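Local coordinates for protein putative ADP-Ribosyltransferase Scabin (Streptomyces scabiei 87.22, PDB 5EWY) that probably transfers ADP-ribose from NAD+ to DNA, as a mono-ADP-ribosyltransferase toxin of a plant-pathogenic Streptomyces, at residues P43-D47 against P48-A52; Y120-D123 against L124-T127. All coordinates share one frame; numbering follows the deposited sequence.

Contact 1. Residues P43-D47 against P48-A52; sequences PRFDD and PVHAA
The Phe45 and His50 rings lie face against face in an offset stack, their planes at 11° and their centroids 4.0 Å apart. His50 CD2 sits over the middle of one phenyl face, 3.5 Å above its plane, and in return Phe45 CD2 sits over the middle of one imidazole face. The closest pair is at the far end, where Phe45 CE2 comes within 3.4 Å of His50 NE2. Phe45 can reach the imidazole because its CG turns away from its own carbonyl carbon (chi1 -69°), while His50 extends opposite its backbone N, and the two rings end up flat on each other.

The chain reversal that brings them together is a type I turn from Asp47 to His50, closed by His50 N donating to Asp47 O at 3.1 Å. The Asp47 carboxylate works inside this turn: Val49 N donates to Asp47 OD1 over 3.0 Å, approaching 62° out of the carboxylate plane, which makes this an Asx turn laid over the beta turn. Val49 CG2 also rests 3.4 Å from Asp47 OD1. The other oxygen, Asp47 OD2, takes a hydrogen bond from a water that also donates to Val49 O. A second type I turn, Val49 to Ala52, overlaps the first by two residues, and the O atoms of His50 and Ala52 both accept from Arg168.

Chemically, then, a surface loop without regular secondary structure is probably stiffened in part by its own side chains: one carboxylate holds a backbone N-H directly and a carbonyl through water, while the ring stack, with Phe45 also packed on Pro140, ties down the approach to the turn. The nearby negative charge of Asp47 may also favour a protonated His50, though the two charged groups do not touch.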
loop_
_atom_site.group_PDB
_atom_site.type_symbol
_atom_site.label_atom_id
_atom_site.label_comp_id
_atom_site.label_asym_id
_atom_site.label_seq_id
_atom_site.Cartn_x
_atom_site.Cartn_y
_atom_site.Cartn_z
ATOM N N PRO A 43 -8.558 -13.298 -8.140
ATOM C CA PRO A 43 -9.084 -14.049 -6.991
ATOM C C PRO A 43 -9.576 -13.104 -5.913
ATOM O O PRO A 43 -8.981 -12.055 -5.678
ATOM C CB PRO A 43 -7.870 -14.840 -6.490
ATOM C CG PRO A 43 -6.788 -14.640 -7.500
ATOM C CD PRO A 43 -7.097 -13.426 -8.266
ATOM N N ARG A 44 -10.634 -13.505 -5.216
ATOM C CA ARG A 44 -11.252 -12.673 -4.189
ATOM C C ARG A 44 -11.308 -13.466 -2.896
ATOM O O ARG A 44 -11.943 -14.522 -2.843
ATOM C CB ARG A 44 -12.658 -12.241 -4.614
ATOM C CG ARG A 44 -12.679 -11.269 -5.788
ATOM C CD ARG A 44 -14.067 -11.146 -6.404
ATOM N NE ARG A 44 -14.534 -12.417 -6.951
ATOM C CZ ARG A 44 -15.638 -12.566 -7.678
ATOM N NH1 ARG A 44 -16.403 -11.520 -7.961
ATOM N NH2 ARG A 44 -15.976 -13.767 -8.126
ATOM N N PHE A 45 -10.659 -12.959 -1.855
ATOM C CA PHE A 45 -10.655 -13.624 -0.562
ATOM C C PHE A 45 -11.894 -13.244 0.236
ATOM O O PHE A 45 -12.426 -12.138 0.118
ATOM C CB PHE A 45 -9.396 -13.250 0.227
ATOM C CG PHE A 45 -8.144 -13.829 -0.352
ATOM C CD1 PHE A 45 -7.447 -13.148 -1.325
ATOM C CD2 PHE A 45 -7.679 -15.073 0.055
ATOM C CE1 PHE A 45 -6.303 -13.693 -1.881
ATOM C CE2 PHE A 45 -6.529 -15.610 -0.486
ATOM C CZ PHE A 45 -5.845 -14.925 -1.457
ATOM N N ASP A 46 -12.350 -14.187 1.057
ATOM C CA ASP A 46 -13.478 -13.917 1.937
ATOM C C ASP A 46 -13.131 -12.811 2.919
ATOM O O ASP A 46 -13.956 -11.937 3.205
ATOM C CB ASP A 46 -13.839 -15.190 2.696
ATOM C CG ASP A 46 -15.200 -15.107 3.358
ATOM O OD1 ASP A 46 -16.026 -14.269 2.929
ATOM O OD2 ASP A 46 -15.441 -15.884 4.305
ATOM N N ASP A 47 -11.902 -12.829 3.426
ATOM C CA ASP A 47 -11.463 -11.890 4.454
ATOM C C ASP A 47 -10.985 -10.600 3.794
ATOM O O ASP A 47 -10.009 -10.633 3.031
ATOM C CB ASP A 47 -10.339 -12.538 5.250
ATOM C CG ASP A 47 -9.786 -11.654 6.327
ATOM O OD1 ASP A 47 -10.323 -10.547 6.534
ATOM O OD2 ASP A 47 -8.821 -12.102 6.980
ATOM N N PRO A 48 -11.626 -9.451 4.049
ATOM C CA PRO A 48 -11.221 -8.222 3.356
ATOM C C PRO A 48 -9.861 -7.711 3.783
ATOM O O PRO A 48 -9.275 -6.910 3.050
ATOM C CB PRO A 48 -12.333 -7.229 3.717
ATOM C CG PRO A 48 -12.804 -7.682 5.045
ATOM C CD PRO A 48 -12.654 -9.186 5.073
ATOM N N VAL A 49 -9.342 -8.171 4.927
ATOM C CA VAL A 49 -7.992 -7.821 5.360
ATOM C C VAL A 49 -7.134 -9.073 5.432
ATOM O O VAL A 49 -6.250 -9.197 6.281
ATOM C CB VAL A 49 -7.993 -7.038 6.685
ATOM C CG1 VAL A 49 -8.692 -5.701 6.496
ATOM C CG2 VAL A 49 -8.637 -7.840 7.807
ATOM N N HIS A 50 -7.374 -10.002 4.506
ATOM C CA HIS A 50 -6.504 -11.160 4.365
ATOM C C HIS A 50 -5.036 -10.774 4.362
ATOM O O HIS A 50 -4.191 -11.518 4.866
ATOM C CB HIS A 50 -6.835 -11.889 3.061
ATOM C CG HIS A 50 -5.953 -13.062 2.797
ATOM N ND1 HIS A 50 -5.978 -14.192 3.585
ATOM C CD2 HIS A 50 -5.005 -13.278 1.855
ATOM C CE1 HIS A 50 -5.091 -15.061 3.130
ATOM N NE2 HIS A 50 -4.495 -14.536 2.077
ATOM N N ALA A 51 -4.705 -9.623 3.776
ATOM C CA ALA A 51 -3.316 -9.246 3.600
ATOM C C ALA A 51 -2.685 -8.668 4.857
ATOM O O ALA A 51 -1.474 -8.469 4.863
ATOM C CB ALA A 51 -3.207 -8.188 2.510
ATOM N N ALA A 52 -3.455 -8.446 5.909
ATOM C CA ALA A 52 -2.987 -7.640 7.030
ATOM C C ALA A 52 -1.792 -8.282 7.736
ATOM O O ALA A 52 -1.798 -9.477 8.054
ATOM C CB ALA A 52 -4.134 -7.447 8.013
HETATM O O HOH W 1 -6.342 -11.070 8.617
#

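Contact 2. Residues Y120-D123 against L124-T127; sequences YDHD and LYKT. With 5TQ (4-(8-fluoranyl-6-oxidanylidene-1,3,4,5-tetrahydrobenzo[c][1,6]naphthyridin-2-yl)butanoic acid), chain B.
Tyr125 turns the edge of its ring toward the face of His122, with the planes at 87° and the centroids 6.0 Å apart, an offset edge-to-face pair. The tight spot is beside it: His122 O lies in the tyrosine plane, 3.1 Å from Tyr125 CD2. Tyr125 gets there with CG held between its backbone N and carbonyl carbon (chi1 75°). Lys126 CG sits over one face of the Tyr125 ring, toward its rim, while Lys126 NZ reaches Tyr125 OH and Arg183 O. His122 is fixed in turn, since ND1 donates to Asp123 OD1 at 2.8 Å, in the imidazole plane but 43° out of the carboxylate plane, and NE2 bonds Tyr136 OH.

The backbone is wound just as closely. An Asx turn, Asp123 N to Asp121 OD1, lies within the type I turn closed by Leu124 N on Asp121 O, and Lys126 N bonds Asp123 O as the 3-10 turn begins.

The looser side holds exposed Thr127, whose OG1 and N both bond Leu124 O, and a water 2.8 Å from Tyr125 OH that bonds Asp123 OD1 weakly.

Leu124 CD2 meets the inhibitor's fluorinated ring at C01, 3.7 Å away, so this turn lines part of the ligand pocket. The segment follows strand 115-119 and leads to strand 133-137, with Tyr125 and Lys126 packed on strand 184-192.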
loop_
_atom_site.group_PDB
_atom_site.type_symbol
_atom_site.label_atom_id
_atom_site.label_comp_id
_atom_site.label_asym_id
_atom_site.label_seq_id
_atom_site.Cartn_x
_atom_site.Cartn_y
_atom_site.Cartn_z
ATOM N N TYR A 120 -1.831 3.220 -6.731
ATOM C CA TYR A 120 -1.890 2.629 -8.052
ATOM C C TYR A 120 -0.816 3.175 -8.984
ATOM O O TYR A 120 -0.582 2.594 -10.051
ATOM C CB TYR A 120 -3.246 2.948 -8.689
ATOM C CG TYR A 120 -4.466 2.281 -8.100
ATOM C CD1 TYR A 120 -4.715 0.937 -8.312
ATOM C CD2 TYR A 120 -5.441 3.026 -7.437
ATOM C CE1 TYR A 120 -5.860 0.329 -7.832
ATOM C CE2 TYR A 120 -6.588 2.415 -6.939
ATOM C CZ TYR A 120 -6.794 1.071 -7.169
ATOM O OH TYR A 120 -7.926 0.441 -6.701
ATOM N N ASP A 121 -0.159 4.276 -8.622
ATOM C CA ASP A 121 0.737 5.021 -9.512
ATOM C C ASP A 121 2.192 4.646 -9.245
ATOM O O ASP A 121 2.775 5.044 -8.213
ATOM C CB ASP A 121 0.507 6.513 -9.267
ATOM C CG ASP A 121 1.329 7.401 -10.159
ATOM O OD1 ASP A 121 2.084 6.908 -11.011
ATOM O OD2 ASP A 121 1.202 8.650 -9.982
ATOM N N HIS A 122 2.787 3.916 -10.190
ATOM C CA HIS A 122 4.194 3.554 -10.119
ATOM C C HIS A 122 5.095 4.747 -9.834
ATOM O O HIS A 122 6.138 4.590 -9.176
ATOM C CB HIS A 122 4.593 2.883 -11.429
ATOM C CG HIS A 122 6.063 2.620 -11.528
ATOM N ND1 HIS A 122 6.957 3.554 -12.001
ATOM C CD2 HIS A 122 6.807 1.556 -11.134
ATOM C CE1 HIS A 122 8.181 3.075 -11.917
ATOM N NE2 HIS A 122 8.124 1.863 -11.396
ATOM N N ASP A 123 4.750 5.905 -10.374
ATOM C CA ASP A 123 5.607 7.093 -10.348
ATOM C C ASP A 123 5.374 8.025 -9.159
ATOM O O ASP A 123 5.997 9.087 -9.104
ATOM C CB ASP A 123 5.439 7.892 -11.641
ATOM C CG ASP A 123 5.871 7.128 -12.846
ATOM O OD1 ASP A 123 6.769 6.278 -12.752
ATOM O OD2 ASP A 123 5.267 7.382 -13.893
ATOM N N LEU A 124 4.492 7.675 -8.228
ATOM C CA LEU A 124 4.212 8.610 -7.152
ATOM C C LEU A 124 5.452 8.841 -6.306
ATOM O O LEU A 124 5.571 9.883 -5.645
ATOM C CB LEU A 124 3.042 8.104 -6.300
ATOM C CG LEU A 124 2.486 9.179 -5.326
ATOM C CD1 LEU A 124 1.761 10.223 -6.108
ATOM C CD2 LEU A 124 1.542 8.520 -4.376
ATOM N N TYR A 125 6.385 7.907 -6.304
ATOM C CA TYR A 125 7.631 8.073 -5.561
ATOM C C TYR A 125 8.338 9.370 -5.925
ATOM O O TYR A 125 9.065 9.931 -5.094
ATOM C CB TYR A 125 8.571 6.868 -5.797
ATOM C CG TYR A 125 9.250 6.853 -7.147
ATOM C CD1 TYR A 125 10.475 7.462 -7.352
ATOM C CD2 TYR A 125 8.671 6.189 -8.221
ATOM C CE1 TYR A 125 11.072 7.452 -8.591
ATOM C CE2 TYR A 125 9.266 6.175 -9.460
ATOM C CZ TYR A 125 10.479 6.784 -9.637
ATOM O OH TYR A 125 11.112 6.844 -10.851
ATOM N N LYS A 126 8.131 9.880 -7.144
ATOM C CA LYS A 126 8.792 11.106 -7.576
ATOM C C LYS A 126 8.318 12.317 -6.788
ATOM O O LYS A 126 9.004 13.346 -6.801
ATOM C CB LYS A 126 8.548 11.329 -9.073
ATOM C CG LYS A 126 9.120 10.226 -9.959
ATOM C CD LYS A 126 8.871 10.529 -11.415
ATOM C CE LYS A 126 9.477 9.440 -12.303
ATOM N NZ LYS A 126 10.949 9.560 -12.365
ATOM N N THR A 127 7.160 12.221 -6.121
ATOM C CA THR A 127 6.649 13.331 -5.326
ATOM C C THR A 127 7.087 13.268 -3.880
ATOM O O THR A 127 6.873 14.250 -3.162
ATOM C CB THR A 127 5.113 13.377 -5.352
ATOM O OG1 THR A 127 4.547 12.318 -4.563
ATOM C CG2 THR A 127 4.581 13.338 -6.750
HETATM N N12 5TQ B . 3.551 8.595 4.060
HETATM C C13 5TQ B . 4.746 8.037 3.867
HETATM C C15 5TQ B . 3.303 9.440 5.272
HETATM C C17 5TQ B . 3.336 8.017 7.380
HETATM C C01 5TQ B . 1.066 6.663 -1.217
HETATM C C02 5TQ B . -0.176 7.272 -1.096
HETATM C C03 5TQ B . -0.485 8.051 0.015
HETATM C C04 5TQ B . 0.453 8.203 1.027
HETATM C C05 5TQ B . 1.728 7.615 0.920
HETATM C C06 5TQ B . 2.016 6.828 -0.209
HETATM C C07 5TQ B . 3.335 6.223 -0.343
HETATM C C08 5TQ B . 2.726 7.762 1.953
HETATM C C09 5TQ B . 3.980 7.122 1.745
HETATM N N10 5TQ B . 4.238 6.373 0.645
HETATM C C11 5TQ B . 2.573 8.510 3.129
HETATM C C14 5TQ B . 4.991 7.267 2.777
HETATM C C16 5TQ B . 4.054 9.054 6.539
HETATM C C18 5TQ B . 3.659 6.611 6.916
HETATM O O19 5TQ B . 3.621 5.525 -1.351
HETATM F F20 5TQ B . -1.074 7.118 -2.069
HETATM O O21 5TQ B . 3.937 5.731 7.773
HETATM O O22 5TQ B . 3.651 6.348 5.700
HETATM O O HOH W 2 5.319 5.072 -6.173
HETATM O O HOH W 3 10.093 5.329 -12.986
#

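In the fold
Coming from the N terminus, the chain first makes contact 1, two overlapping turns in the long loop that precedes strand 75-79, and anchors it to Arg168, shortly before strand 172-179. Only after strand 75-79, two helices and strand 115-119 does it reach contact 2, where the turn and 3-10 segment join one sheet's edge strand to strand 133-137 of the other. Each contact closes within its own few residues, so the two run in series and neither encloses nor crosses the other. They lie on opposite sides of the chain's centre, centres 25 Å apart; contact 2 alone borders the inhibitor.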